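Long-range contact in putative signal transduction protein with CBS domains (Kribbella flavida, PDB 4NOC), which is of unknown function but carries a pair of CBS domains and probably acts as a regulatory or signalling module: residues V16-D21 with T90-L95. Residues are numbered along the deposited sequence; the frame is centred on the assembly and turned at random.
Sequences VGLDSD and TVRKLL
Arg92 starts out extended, with CG trans to its backbone N (chi1 180°), and then bends at chi3 (-51°). This bend lays the guanidinium beside Asp19 and against Leu18. Leu18 has CG roughly anti to its N (chi1 -155°), which places this branch point over the centre of one guanidinium face. Its CD2 reaches on to Arg92 NH2 at 3.7 Å. The carboxylate of Asp19 comes in at the edge and is nearly coplanar with the guanidinium. Asp19 OD1 accepts an N-H of Arg92 NH1 on its syn lone pair, at 2.5 Å. That is unusually short, and the exact length is doubtful. This salt bridge, through one oxygen and one nitrogen, is on the exposed side.

Arg92 N donates to Leu18 O at 2.9 Å, and Val91 N donates to Ser20 O at 3.0 Å. Both donors lie at the start of the short, weakly bonded helix 91-94. The same Ser20 O also receives a CA-H...O contact from Thr90. A type I beta turn runs from Gly17, the end of the strand, to Ser20. Gly17 O accepts from both Ser20 N and Ser20 OG, which ties the turn together. Val91 sits over the turn, its CB 3.5 Å from Gly17 O and its CG2 3.5 Å from Ser20 OG. Leu18 CD1 also meets Leu95 CD1 at 3.8 Å.

Asp21 ends the loop as N-cap of helix 22-31, with OD2 bonded to Glu24 N. Val91 packs on Ala25 of that helix and on Val39 of strand 36-40. Leu95 rests on His47 and Leu50 of strand 46-51. Helix 91-94, near the start of the second CBS sequence motif, thus meets the first CBS domain at both the turn after strand 15-17 and the sheet.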
ATOM      1  N   VAL A  16     -10.794  -1.050 -12.733  1.00 33.03           N
ATOM      2  CA  VAL A  16     -11.707  -2.123 -13.140  1.00 28.81           C
ATOM      3  C   VAL A  16     -13.129  -1.836 -12.668  1.00 32.79           C
ATOM      4  O   VAL A  16     -13.325  -1.152 -11.651  1.00 35.18           O
ATOM      5  CB  VAL A  16     -11.300  -3.516 -12.583  1.00 37.70           C
ATOM      6  CG1 VAL A  16      -9.990  -4.004 -13.196  1.00 31.71           C
ATOM      7  CG2 VAL A  16     -11.235  -3.488 -11.052  1.00 34.71           C
ATOM      8  N   GLY A  17     -14.113  -2.362 -13.399  1.00 31.62           N
ATOM      9  CA  GLY A  17     -15.507  -2.188 -13.032  1.00 33.63           C
ATOM     10  C   GLY A  17     -15.941  -3.104 -11.898  1.00 35.28           C
ATOM     11  O   GLY A  17     -15.475  -4.240 -11.768  1.00 33.94           O
ATOM     12  N   LEU A  18     -16.831  -2.590 -11.063  1.00 35.11           N
ATOM     13  CA  LEU A  18     -17.452  -3.347  -9.983  1.00 38.77           C
ATOM     14  C   LEU A  18     -18.070  -4.673 -10.469  1.00 43.78           C
ATOM     15  O   LEU A  18     -17.988  -5.704  -9.789  1.00 47.75           O
ATOM     16  CB  LEU A  18     -18.522  -2.459  -9.359  1.00 47.49           C
ATOM     17  CG  LEU A  18     -18.984  -2.635  -7.920  1.00 51.45           C
ATOM     18  CD1 LEU A  18     -17.829  -2.930  -7.011  1.00 41.48           C
ATOM     19  CD2 LEU A  18     -19.693  -1.364  -7.471  1.00 53.07           C
ATOM     20  N   ASP A  19     -18.678  -4.659 -11.647  1.00 39.84           N
ATOM     21  CA  ASP A  19     -19.286  -5.879 -12.168  1.00 42.29           C
ATOM     22  C   ASP A  19     -18.373  -6.675 -13.107  1.00 41.10           C
ATOM     23  O   ASP A  19     -18.801  -7.644 -13.713  1.00 43.50           O
ATOM     24  CB  ASP A  19     -20.618  -5.559 -12.847  1.00 51.19           C
ATOM     25  CG  ASP A  19     -21.539  -4.748 -11.953  1.00 63.66           C
ATOM     26  OD1 ASP A  19     -21.569  -5.026 -10.730  1.00 61.56           O
ATOM     27  OD2 ASP A  19     -22.216  -3.826 -12.470  1.00 73.84           O
ATOM     28  N   SER A  20     -17.113  -6.279 -13.217  1.00 37.94           N
ATOM     29  CA  SER A  20     -16.193  -7.008 -14.083  1.00 42.47           C
ATOM     30  C   SER A  20     -15.649  -8.296 -13.430  1.00 42.51           C
ATOM     31  O   SER A  20     -15.765  -8.508 -12.218  1.00 43.28           O
ATOM     32  CB  SER A  20     -15.061  -6.097 -14.582  1.00 34.86           C
ATOM     33  OG  SER A  20     -14.207  -5.738 -13.521  1.00 32.95           O
ATOM     34  N   ASP A  21     -15.078  -9.158 -14.257  1.00 37.04           N
ATOM     35  CA  ASP A  21     -14.681 -10.496 -13.850  1.00 37.56           C
ATOM     36  C   ASP A  21     -13.577 -10.516 -12.776  1.00 40.59           C
ATOM     37  O   ASP A  21     -12.535  -9.889 -12.930  1.00 33.19           O
ATOM     38  CB  ASP A  21     -14.244 -11.278 -15.090  1.00 43.38           C
ATOM     39  CG  ASP A  21     -13.723 -12.659 -14.758  1.00 50.79           C
ATOM     40  OD1 ASP A  21     -14.547 -13.571 -14.536  1.00 51.09           O
ATOM     41  OD2 ASP A  21     -12.481 -12.832 -14.729  1.00 52.96           O
ATOM     42  N   THR A  90     -17.453 -11.573  -9.366  1.00 34.57           N
ATOM     43  CA  THR A  90     -17.120 -10.240  -9.836  1.00 34.46           C
ATOM     44  C   THR A  90     -16.310  -9.503  -8.797  1.00 33.71           C
ATOM     45  O   THR A  90     -16.271  -9.903  -7.630  1.00 36.32           O
ATOM     46  CB  THR A  90     -18.384  -9.420 -10.106  1.00 40.50           C
ATOM     47  OG1 THR A  90     -19.040  -9.140  -8.867  1.00 45.09           O
ATOM     48  CG2 THR A  90     -19.328 -10.204 -10.999  1.00 35.07           C
ATOM     49  N   VAL A  91     -15.678  -8.422  -9.237  1.00 28.27           N
ATOM     50  CA  VAL A  91     -14.875  -7.566  -8.381  1.00 28.45           C
ATOM     51  C   VAL A  91     -15.636  -7.149  -7.147  1.00 33.15           C
ATOM     52  O   VAL A  91     -15.072  -7.097  -6.058  1.00 39.61           O
ATOM     53  CB  VAL A  91     -14.399  -6.329  -9.143  1.00 27.90           C
ATOM     54  CG1 VAL A  91     -13.758  -5.350  -8.197  1.00 24.62           C
ATOM     55  CG2 VAL A  91     -13.393  -6.745 -10.234  1.00 25.17           C
ATOM     56  N   ARG A  92     -16.933  -6.910  -7.316  1.00 34.82           N
ATOM     57  CA  ARG A  92     -17.793  -6.512  -6.218  1.00 36.37           C
ATOM     58  C   ARG A  92     -17.710  -7.494  -5.044  1.00 37.92           C
ATOM     59  O   ARG A  92     -17.690  -7.080  -3.888  1.00 40.29           O
ATOM     60  CB  ARG A  92     -19.241  -6.400  -6.712  1.00 37.29           C
ATOM     61  CG  ARG A  92     -20.224  -5.996  -5.628  1.00 41.74           C
ATOM     62  CD  ARG A  92     -21.670  -6.182  -6.074  1.00 50.79           C
ATOM     63  NE  ARG A  92     -21.919  -5.550  -7.363  1.00 51.09           N
ATOM     64  CZ  ARG A  92     -22.345  -4.298  -7.512  1.00 51.96           C
ATOM     65  NH1 ARG A  92     -22.545  -3.805  -8.727  1.00 47.34           N
ATOM     66  NH2 ARG A  92     -22.574  -3.534  -6.446  1.00 55.23           N
ATOM     67  N   LYS A  93     -17.669  -8.792  -5.349  1.00 39.15           N
ATOM     68  CA  LYS A  93     -17.647  -9.834  -4.319  1.00 38.25           C
ATOM     69  C   LYS A  93     -16.278  -9.966  -3.651  1.00 34.59           C
ATOM     70  O   LYS A  93     -16.170 -10.465  -2.531  1.00 41.87           O
ATOM     71  CB  LYS A  93     -18.085 -11.184  -4.900  1.00 40.19           C
ATOM     72  CG  LYS A  93     -19.565 -11.481  -4.773  1.00 51.58           C
ATOM     73  N   LEU A  94     -15.236  -9.518  -4.342  1.00 35.25           N
ATOM     74  CA  LEU A  94     -13.885  -9.531  -3.789  1.00 35.61           C
ATOM     75  C   LEU A  94     -13.710  -8.462  -2.707  1.00 34.85           C
ATOM     76  O   LEU A  94     -12.858  -8.588  -1.831  1.00 38.74           O
ATOM     77  CB  LEU A  94     -12.852  -9.287  -4.897  1.00 33.00           C
ATOM     78  CG  LEU A  94     -12.780 -10.326  -6.013  1.00 33.35           C
ATOM     79  CD1 LEU A  94     -11.733  -9.924  -7.032  1.00 34.79           C
ATOM     80  CD2 LEU A  94     -12.427 -11.654  -5.417  1.00 31.62           C
ATOM     81  N   LEU A  95     -14.502  -7.400  -2.781  1.00 40.91           N
ATOM     82  CA  LEU A  95     -14.347  -6.299  -1.841  1.00 44.47           C
ATOM     83  C   LEU A  95     -14.735  -6.738  -0.428  1.00 42.21           C
ATOM     84  O   LEU A  95     -15.472  -7.697  -0.260  1.00 43.75           O
ATOM     85  CB  LEU A  95     -15.166  -5.090  -2.287  1.00 37.41           C
ATOM     86  CG  LEU A  95     -14.730  -4.388  -3.574  1.00 44.99           C
ATOM     87  CD1 LEU A  95     -15.706  -3.256  -3.903  1.00 37.20           C
ATOM     88  CD2 LEU A  95     -13.303  -3.849  -3.450  1.00 45.88           C
TER